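Local structure of glycosyl hydrolase (Rhizobium leguminosarum bv. trifolii, 5NDX) at residues 6-11 with 429-434; 373-378 with 406-411; 380-385 with 397-402; 440-445 with 520-525. The protein probably hydrolyses O-glycosidic bonds as a family 39 glycoside hydrolase and is a bacterial orthologue of human alpha-L-iduronidase. The protein carries 2 engineered substitutions. All coordinates share one frame; numbering follows the deposited sequence.

Contact 1 of 4, residues 6-11 with 429-434; sequences RINVDA and EVSGLV
Strands 4-10 and 422-431 make the parallel pairing of the mixed nine-strand sheet, with N8, V9 and D10 lying opposite E429, V430 and S431. The backbone bonds alternate as a parallel pair requires. I7 O takes the N-H of E429 at 2.8 Å, V9 N gives to E429 O at 2.9 Å, and V9 O receives S431 N. A11 N still reaches S431 O at 2.9 Å, where the chain of the first strand turns its corner.

The two faces differ. V9 and V430 send their side chains inward, onto I409 of strand 407-413. On the other face S431 OG makes only a weak, 3.4 Å bond to N8 OD1, while D10 OD1 is held by S12 OG. At the outer end the R6 chain bends at chi3 (55°), bringing NH2 to 2.7 Å from E429 OE2. This salt bridge joins a guanidinium and a carboxylate whose planes stand 88° apart, and R427 is a second cationic partner of the same oxygen. With valines turned to the buried side and mostly partly exposed polar residues on the other, the pair has the two-sided character of a strand pair in a beta-sandwich.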
# COMPACT_ATOMS: atom_id res chain seq x y z
N ARG A 6 -24.16 3.40 19.45
CA ARG A 6 -24.15 4.86 19.19
C ARG A 6 -22.71 5.28 19.36
O ARG A 6 -22.10 4.99 20.39
CB ARG A 6 -25.13 5.67 20.11
CG ARG A 6 -26.64 5.30 19.99
CD ARG A 6 -27.69 6.05 20.90
NE ARG A 6 -27.58 7.51 20.72
CZ ARG A 6 -28.51 8.38 20.23
NH1 ARG A 6 -29.77 8.04 19.89
NH2 ARG A 6 -28.15 9.66 20.12
N ILE A 7 -22.11 5.86 18.32
CA ILE A 7 -20.73 6.35 18.36
C ILE A 7 -20.74 7.87 18.17
O ILE A 7 -21.33 8.34 17.21
CB ILE A 7 -19.91 5.68 17.28
CG1 ILE A 7 -19.92 4.15 17.45
CG2 ILE A 7 -18.46 6.12 17.33
CD1 ILE A 7 -19.11 3.44 16.38
N ASN A 8 -20.14 8.61 19.10
CA ASN A 8 -19.96 10.03 18.99
C ASN A 8 -18.48 10.32 18.85
O ASN A 8 -17.66 9.92 19.69
CB ASN A 8 -20.51 10.85 20.19
CG ASN A 8 -20.23 12.37 20.00
OD1 ASN A 8 -20.92 13.08 19.24
ND2 ASN A 8 -19.15 12.86 20.61
N VAL A 9 -18.15 11.02 17.78
CA VAL A 9 -16.81 11.47 17.51
C VAL A 9 -16.80 12.99 17.70
O VAL A 9 -17.56 13.71 17.03
CB VAL A 9 -16.40 11.15 16.09
CG1 VAL A 9 -15.06 11.74 15.75
CG2 VAL A 9 -16.33 9.63 15.88
N ASP A 10 -15.94 13.46 18.58
CA ASP A 10 -15.86 14.90 18.82
C ASP A 10 -14.67 15.52 18.14
O ASP A 10 -13.55 15.42 18.59
CB ASP A 10 -15.89 15.20 20.32
CG ASP A 10 -15.94 16.73 20.62
OD1 ASP A 10 -15.87 17.62 19.72
OD2 ASP A 10 -16.06 16.99 21.82
N ALA A 11 -14.94 16.16 17.02
CA ALA A 11 -13.89 16.77 16.20
C ALA A 11 -13.19 17.96 16.88
O ALA A 11 -12.09 18.34 16.44
CB ALA A 11 -14.48 17.27 14.90
N GLU A 429 -22.48 9.84 15.14
CA GLU A 429 -22.66 11.27 15.39
C GLU A 429 -21.29 11.93 15.37
O GLU A 429 -20.35 11.42 15.96
CB GLU A 429 -23.35 11.48 16.74
CG GLU A 429 -24.77 10.91 16.70
CD GLU A 429 -25.58 10.99 17.98
OE1 GLU A 429 -25.12 11.63 18.94
OE2 GLU A 429 -26.71 10.43 18.02
N VAL A 430 -21.16 13.04 14.68
CA VAL A 430 -19.92 13.78 14.71
C VAL A 430 -20.30 15.19 15.22
O VAL A 430 -21.14 15.84 14.63
CB VAL A 430 -19.26 13.91 13.34
CG1 VAL A 430 -17.95 14.71 13.45
CG2 VAL A 430 -18.96 12.55 12.74
N SER A 431 -19.67 15.62 16.30
CA SER A 431 -19.90 16.94 16.86
C SER A 431 -18.62 17.75 16.87
O SER A 431 -17.56 17.29 16.47
CB SER A 431 -20.44 16.79 18.30
OG SER A 431 -19.49 16.14 19.09
N GLY A 432 -18.73 18.99 17.32
CA GLY A 432 -17.57 19.88 17.46
C GLY A 432 -17.08 20.39 16.13
O GLY A 432 -15.93 20.74 16.02
N LEU A 433 -17.92 20.39 15.10
CA LEU A 433 -17.45 20.84 13.77
C LEU A 433 -17.60 22.36 13.79
O LEU A 433 -18.42 22.87 14.53
CB LEU A 433 -18.33 20.29 12.65
CG LEU A 433 -18.30 18.76 12.41
CD1 LEU A 433 -19.49 18.35 11.56
CD2 LEU A 433 -17.00 18.35 11.79
N VAL A 434 -16.91 23.05 12.91
CA VAL A 434 -17.09 24.49 12.76
C VAL A 434 -18.39 24.74 12.01
O VAL A 434 -18.57 24.22 10.90
CB VAL A 434 -15.96 25.13 11.94
CG1 VAL A 434 -16.24 26.63 11.73
CG2 VAL A 434 -14.63 24.87 12.63

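Contact 2 of 4, residues 373-378 with 406-411; sequences ATLGDT and GVSISL. Unlike the reference sequence in segment 406-411: V407 (reference Leu).
S408 meets the turn at T374 and L375 with its hydroxyl leading. Its OG stands anti to the backbone N (chi1 -180°), which carries it out from strand 407-413 to T374 O, where it gives a weak hydrogen bond at 3.0 Å. S408 CB comes along with it, 3.3 Å from the same carbonyl oxygen. The stronger partner of this hydroxyl is Q521 NE2, so the serine bridges the turn and the next strand of the sheet. T374 OG1 lies 3.1 Å from S408 OG and is also hydrogen-bonded to L371 O of the preceding helix.

L375 supplies the apolar part. CG is anti to the carbonyl carbon (chi1 -74°), and the isobutyl end swings over to the strand although the side chain does not set out in that direction. CD2 rests 3.4 Å from S408 O, and S410 OG lies at the fork of the leucine, 3.7 Å from both CD1 and CD2. That hydroxyl is bonded to Q521 OE1, so the methyls pack against an oxygen already satisfied.

The turn comes straight after helix 364-372 and leads into strand 378-385. Here it covers strands 407-413 and 518-526, with F18, W22 and L398 also touching L375, and G376 N bonded to T400 OG1 of strand 395-401.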
# COMPACT_ATOMS: atom_id res chain seq x y z
N ALA A 373 -6.07 5.94 3.13
CA ALA A 373 -5.22 7.04 2.72
C ALA A 373 -5.88 8.38 3.00
O ALA A 373 -5.16 9.35 3.11
CB ALA A 373 -4.92 6.94 1.24
N THR A 374 -7.22 8.41 3.11
CA THR A 374 -7.96 9.64 3.42
C THR A 374 -7.93 10.09 4.84
O THR A 374 -8.52 11.13 5.15
CB THR A 374 -9.45 9.53 3.02
OG1 THR A 374 -10.15 8.60 3.90
CG2 THR A 374 -9.58 9.08 1.59
N LEU A 375 -7.31 9.32 5.74
CA LEU A 375 -7.32 9.69 7.13
C LEU A 375 -6.51 10.96 7.38
O LEU A 375 -5.62 11.31 6.62
CB LEU A 375 -6.82 8.54 8.00
CG LEU A 375 -7.80 7.37 8.17
CD1 LEU A 375 -7.12 6.10 8.65
CD2 LEU A 375 -8.93 7.75 9.10
N GLY A 376 -6.90 11.66 8.43
CA GLY A 376 -6.29 12.90 8.84
C GLY A 376 -5.07 12.76 9.72
O GLY A 376 -4.48 11.70 9.79
N ASP A 377 -4.70 13.86 10.40
CA ASP A 377 -3.41 13.91 11.09
C ASP A 377 -3.57 14.03 12.61
O ASP A 377 -2.58 14.16 13.34
CB ASP A 377 -2.55 15.05 10.55
CG ASP A 377 -3.18 16.45 10.86
OD1 ASP A 377 -4.24 16.59 11.56
OD2 ASP A 377 -2.59 17.42 10.35
N THR A 378 -4.80 13.96 13.09
CA THR A 378 -5.04 14.08 14.52
C THR A 378 -6.14 13.12 14.95
O THR A 378 -7.18 13.08 14.30
CB THR A 378 -5.45 15.54 14.86
OG1 THR A 378 -4.49 16.47 14.32
CG2 THR A 378 -5.48 15.74 16.28
N GLY A 406 -13.07 19.23 9.76
CA GLY A 406 -13.81 18.08 9.24
C GLY A 406 -13.12 16.81 9.68
O GLY A 406 -12.08 16.89 10.36
N VAL A 407 -13.75 15.67 9.38
CA VAL A 407 -13.24 14.41 9.88
C VAL A 407 -13.16 13.36 8.78
O VAL A 407 -13.87 13.43 7.78
CB VAL A 407 -14.04 13.90 11.10
CG1 VAL A 407 -14.01 14.95 12.20
CG2 VAL A 407 -15.47 13.54 10.75
N SER A 408 -12.26 12.40 9.00
CA SER A 408 -12.18 11.19 8.25
C SER A 408 -12.14 10.08 9.26
O SER A 408 -11.23 10.01 10.12
CB SER A 408 -10.91 11.15 7.39
OG SER A 408 -10.86 9.92 6.64
N ILE A 409 -13.11 9.18 9.14
CA ILE A 409 -13.28 8.08 10.08
C ILE A 409 -13.31 6.74 9.34
O ILE A 409 -14.13 6.57 8.42
CB ILE A 409 -14.59 8.23 10.82
CG1 ILE A 409 -14.59 9.51 11.67
CG2 ILE A 409 -14.87 7.01 11.72
CD1 ILE A 409 -15.98 9.98 11.98
N SER A 410 -12.43 5.82 9.71
CA SER A 410 -12.50 4.45 9.24
C SER A 410 -13.31 3.65 10.26
O SER A 410 -12.96 3.60 11.44
CB SER A 410 -11.12 3.84 9.08
OG SER A 410 -10.39 4.49 8.07
N LEU A 411 -14.42 3.06 9.82
CA LEU A 411 -15.20 2.13 10.67
C LEU A 411 -14.95 0.70 10.14
O LEU A 411 -15.30 0.37 8.98
CB LEU A 411 -16.65 2.51 10.62
CG LEU A 411 -17.53 1.76 11.61
CD1 LEU A 411 -17.16 2.10 13.05
CD2 LEU A 411 -18.98 2.11 11.33

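Contact 3 of 4, residues 380-385 with 397-402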
# COMPACT_ATOMS: atom_id res chain seq x y z
N CYS A 380 -9.27 12.18 17.14
CA CYS A 380 -10.35 12.84 17.91
C CYS A 380 -10.89 11.93 18.97
O CYS A 380 -10.83 10.71 18.85
CB CYS A 380 -11.61 13.01 17.07
SG CYS A 380 -11.42 13.82 15.56
N LYS A 381 -11.51 12.53 19.96
CA LYS A 381 -12.15 11.79 21.04
C LYS A 381 -13.39 11.06 20.50
O LYS A 381 -14.16 11.59 19.71
CB LYS A 381 -12.53 12.77 22.12
CG LYS A 381 -13.33 12.25 23.31
CD LYS A 381 -14.02 13.47 23.99
CE LYS A 381 -15.28 13.14 24.79
NZ LYS A 381 -14.88 12.47 26.07
N VAL A 382 -13.54 9.83 20.94
CA VAL A 382 -14.70 9.06 20.57
C VAL A 382 -15.27 8.44 21.83
O VAL A 382 -14.55 8.01 22.69
CB VAL A 382 -14.36 7.99 19.46
CG1 VAL A 382 -13.08 7.28 19.75
CG2 VAL A 382 -15.47 6.95 19.33
N THR A 383 -16.59 8.41 21.91
CA THR A 383 -17.31 7.67 22.95
C THR A 383 -18.34 6.79 22.24
O THR A 383 -19.00 7.24 21.31
CB THR A 383 -18.05 8.64 23.88
OG1 THR A 383 -18.92 9.42 23.09
CG2 THR A 383 -17.10 9.61 24.58
N ALA A 384 -18.50 5.57 22.70
CA ALA A 384 -19.44 4.65 22.13
C ALA A 384 -20.29 4.03 23.23
O ALA A 384 -19.80 3.80 24.31
CB ALA A 384 -18.70 3.58 21.42
N GLU A 385 -21.55 3.78 22.95
CA GLU A 385 -22.40 3.05 23.87
C GLU A 385 -23.09 1.97 23.07
O GLU A 385 -23.83 2.29 22.13
CB GLU A 385 -23.41 3.99 24.55
CG GLU A 385 -24.41 3.27 25.52
CD GLU A 385 -23.80 2.34 26.64
OE1 GLU A 385 -22.79 2.69 27.30
OE2 GLU A 385 -24.35 1.22 26.88
N ILE A 397 -12.55 1.46 15.29
CA ILE A 397 -12.64 2.78 14.69
C ILE A 397 -11.29 3.52 14.63
O ILE A 397 -10.48 3.36 15.52
CB ILE A 397 -13.70 3.58 15.43
CG1 ILE A 397 -14.05 4.85 14.64
CG2 ILE A 397 -13.26 3.94 16.87
CD1 ILE A 397 -15.29 5.50 15.15
N LEU A 398 -11.02 4.27 13.55
CA LEU A 398 -9.88 5.23 13.47
C LEU A 398 -10.52 6.60 13.19
O LEU A 398 -10.89 6.90 12.05
CB LEU A 398 -8.89 4.85 12.37
CG LEU A 398 -8.21 3.47 12.52
CD1 LEU A 398 -7.59 3.05 11.21
CD2 LEU A 398 -7.15 3.51 13.63
N PRO A 399 -10.68 7.42 14.23
CA PRO A 399 -11.39 8.67 14.12
C PRO A 399 -10.42 9.81 14.07
O PRO A 399 -9.68 10.00 15.02
CB PRO A 399 -12.22 8.70 15.41
CG PRO A 399 -11.36 7.99 16.40
CD PRO A 399 -10.40 7.07 15.64
N THR A 400 -10.35 10.50 12.92
CA THR A 400 -9.35 11.53 12.70
C THR A 400 -9.98 12.86 12.28
O THR A 400 -11.03 12.88 11.66
CB THR A 400 -8.28 11.15 11.67
OG1 THR A 400 -8.87 11.05 10.36
CG2 THR A 400 -7.58 9.87 12.06
N ARG A 401 -9.29 13.93 12.63
CA ARG A 401 -9.59 15.31 12.14
C ARG A 401 -8.68 15.61 10.96
O ARG A 401 -7.49 15.31 10.99
CB ARG A 401 -9.37 16.35 13.24
CG ARG A 401 -9.95 17.78 13.01
CD ARG A 401 -9.48 18.71 14.16
NE ARG A 401 -8.01 18.85 14.08
CZ ARG A 401 -7.18 19.41 14.98
NH1 ARG A 401 -7.64 19.92 16.12
NH2 ARG A 401 -5.83 19.44 14.71
N LEU A 402 -9.26 16.19 9.94
CA LEU A 402 -8.53 16.63 8.74
C LEU A 402 -7.96 18.07 8.91
O LEU A 402 -8.59 18.92 9.55
CB LEU A 402 -9.46 16.62 7.53
CG LEU A 402 -10.02 15.23 7.14
CD1 LEU A 402 -11.23 15.37 6.26
CD2 LEU A 402 -8.93 14.48 6.43
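One backbone hydrogen bond ties C380 to P399: the amide N of C380 gives to P399 O at 3.1 Å. The bond is straight at hydrogen (167°), yet the donor stands above the carbonyl plane, 38° out of it, which fits two strands that diverge from strict antiparallel, with 139° between their directions.

The sulfur contact lies beside this bond. C380 SG, anti to its own carbonyl carbon, sits over the peptide link between T400 and R401, 3.7 Å from T400 C and 3.6 Å from R401 N, and packs on R401 CB at 4.0 Å.

The apolar contacts belong to V382. Its CG1 is placed between the backbone N and the carbonyl carbon (chi1 44°) and meets P399 CG at 3.8 Å, the two side chains crossing at about a right angle. The same methyl reaches I397 CG2 more distantly, at 4.4 Å. I7 of strand 4-10 touches both V382 and I397 and continues this apolar patch.

P399 has no N-H to donate and enters the backbone bonding through its carbonyl alone. With a single polar bond across these segments, the sulfur beside it and, farther along, V382 against P399 and I397 make the rest of the contact.

Contact 4 of 4, residues 440-445 with 520-525. Unlike the reference sequence in segment 440-445: I440 (reference Leu).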
# COMPACT_ATOMS: atom_id res chain seq x y z
N ILE A 440 -21.19 14.96 3.63
CA ILE A 440 -20.95 13.63 4.20
C ILE A 440 -20.79 12.65 3.04
O ILE A 440 -21.72 12.51 2.25
CB ILE A 440 -22.10 13.20 5.10
CG1 ILE A 440 -22.34 14.25 6.19
CG2 ILE A 440 -21.81 11.82 5.74
CD1 ILE A 440 -23.66 14.01 6.97
N CYS A 441 -19.60 12.02 2.93
CA CYS A 441 -19.28 11.02 1.92
C CYS A 441 -19.06 9.71 2.64
O CYS A 441 -18.28 9.67 3.59
CB CYS A 441 -17.99 11.36 1.13
SG CYS A 441 -17.95 13.09 0.61
N LEU A 442 -19.78 8.67 2.20
CA LEU A 442 -19.68 7.35 2.79
C LEU A 442 -19.16 6.37 1.76
O LEU A 442 -19.83 6.12 0.77
CB LEU A 442 -21.05 6.91 3.28
CG LEU A 442 -21.78 7.90 4.18
CD1 LEU A 442 -23.23 7.49 4.32
CD2 LEU A 442 -21.11 8.05 5.54
N LEU A 443 -17.97 5.86 1.96
CA LEU A 443 -17.37 4.87 1.07
C LEU A 443 -17.40 3.48 1.78
O LEU A 443 -17.17 3.41 2.99
CB LEU A 443 -15.94 5.24 0.79
CG LEU A 443 -15.72 6.57 0.11
CD1 LEU A 443 -14.29 7.02 0.27
CD2 LEU A 443 -16.03 6.38 -1.37
N ARG A 444 -17.63 2.43 1.00
CA ARG A 444 -17.84 1.09 1.54
C ARG A 444 -17.19 0.04 0.68
O ARG A 444 -17.33 0.04 -0.56
CB ARG A 444 -19.34 0.79 1.64
CG ARG A 444 -19.79 -0.62 2.04
CD ARG A 444 -19.29 -1.05 3.39
NE ARG A 444 -19.85 -0.28 4.48
CZ ARG A 444 -21.12 -0.37 4.92
NH1 ARG A 444 -22.01 -1.17 4.36
NH2 ARG A 444 -21.50 0.37 5.95
N ILE A 445 -16.48 -0.84 1.37
CA ILE A 445 -16.02 -2.10 0.83
C ILE A 445 -16.73 -3.22 1.61
O ILE A 445 -16.49 -3.40 2.79
CB ILE A 445 -14.49 -2.30 0.95
CG1 ILE A 445 -13.76 -1.12 0.33
CG2 ILE A 445 -14.09 -3.60 0.23
CD1 ILE A 445 -12.29 -1.07 0.64
N THR A 520 -15.76 0.85 6.15
CA THR A 520 -16.49 2.04 5.78
C THR A 520 -15.59 3.27 6.04
O THR A 520 -14.99 3.38 7.10
CB THR A 520 -17.74 2.21 6.63
OG1 THR A 520 -18.54 1.03 6.59
CG2 THR A 520 -18.62 3.36 6.17
N GLN A 521 -15.55 4.21 5.10
CA GLN A 521 -14.85 5.49 5.35
C GLN A 521 -15.89 6.60 5.34
O GLN A 521 -16.68 6.71 4.39
CB GLN A 521 -13.77 5.72 4.29
CG GLN A 521 -12.72 6.72 4.70
CD GLN A 521 -11.81 6.17 5.75
OE1 GLN A 521 -11.63 4.95 5.89
NE2 GLN A 521 -11.19 7.07 6.51
N VAL A 522 -15.97 7.36 6.43
CA VAL A 522 -16.88 8.47 6.55
C VAL A 522 -16.03 9.77 6.49
O VAL A 522 -15.15 9.99 7.32
CB VAL A 522 -17.60 8.42 7.89
CG1 VAL A 522 -18.61 9.57 8.00
CG2 VAL A 522 -18.28 7.02 8.08
N LEU A 523 -16.31 10.61 5.50
CA LEU A 523 -15.65 11.89 5.34
C LEU A 523 -16.71 12.93 5.56
O LEU A 523 -17.79 12.86 4.95
CB LEU A 523 -15.09 12.03 3.93
CG LEU A 523 -14.11 10.94 3.48
CD1 LEU A 523 -13.75 11.06 1.99
CD2 LEU A 523 -12.88 10.98 4.31
N VAL A 524 -16.43 13.85 6.48
CA VAL A 524 -17.31 15.00 6.73
C VAL A 524 -16.44 16.24 6.50
O VAL A 524 -15.50 16.49 7.26
CB VAL A 524 -17.84 15.00 8.14
CG1 VAL A 524 -18.75 16.20 8.35
CG2 VAL A 524 -18.63 13.71 8.44
N VAL A 525 -16.69 16.96 5.41
CA VAL A 525 -15.77 18.00 4.98
C VAL A 525 -16.47 19.37 4.89
O VAL A 525 -17.60 19.42 4.49
CB VAL A 525 -15.08 17.65 3.65
CG1 VAL A 525 -14.31 16.38 3.82
CG2 VAL A 525 -16.06 17.51 2.50
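L442 runs alongside V522, both ends directed to the same side of the sheet, with L442 CD2 3.8 Å from V522 CG1 and 3.9 Å from V522 CG2. I440 and V524 extend this face, CG1 to CG2 at 4.4 Å, and I508 of strand 508-516 touches both. On the opposite face C441 CB and L523 CB stand 4.1 Å apart, and L443 CD1 reaches L523 CD1 at the looser end of van der Waals contact.

Between the faces runs a regular antiparallel pairing of strands 436-445 and 518-526, inside the mixed sheet. C441 with L523, and L443 with Q521, are hydrogen-bonded pairs, each exchanging two N-H to O bonds; C441 N to L523 O is 2.8 Å, and that donor lies in the carbonyl plane.

Q521 turns its amide away from strand 436-445, bent at chi2 (71°), to where S410 and S408 hold it. At the far end R444 folds back on T520, its chain bent at chi2 and chi3. NE gives T520 OG1 a 2.8 Å bond, near the guanidinium plane, with 148° at hydrogen. NH2 reaches the same oxygen only weakly, at 3.1 Å, and also bonds D513 O, while NH1 forms a salt bridge with D446.

In the fold
All four contacts reach the mixed sheet, contact 2 through one of its segments only. Contacts 2 and 4 are buried, and strands 407-413 and 518-526, side by side in the sheet, join them; L411 N bonds T520 O between the two. Contacts 1 and 3 are only partly buried and share the pairing of 4-10 with 378-385, where N8 and D10 give their N-H to T383 and K381. Contact 1 has its salt bridge at an exposed arginine, whereas R444 of contact 4 is buried and has several partners. Contacts 1 and 4 are regular strand pairs, contact 3 a divergent one, and contact 2 a turn on a strand. T400 OG1 links contact 3 to contact 2 through S408 O.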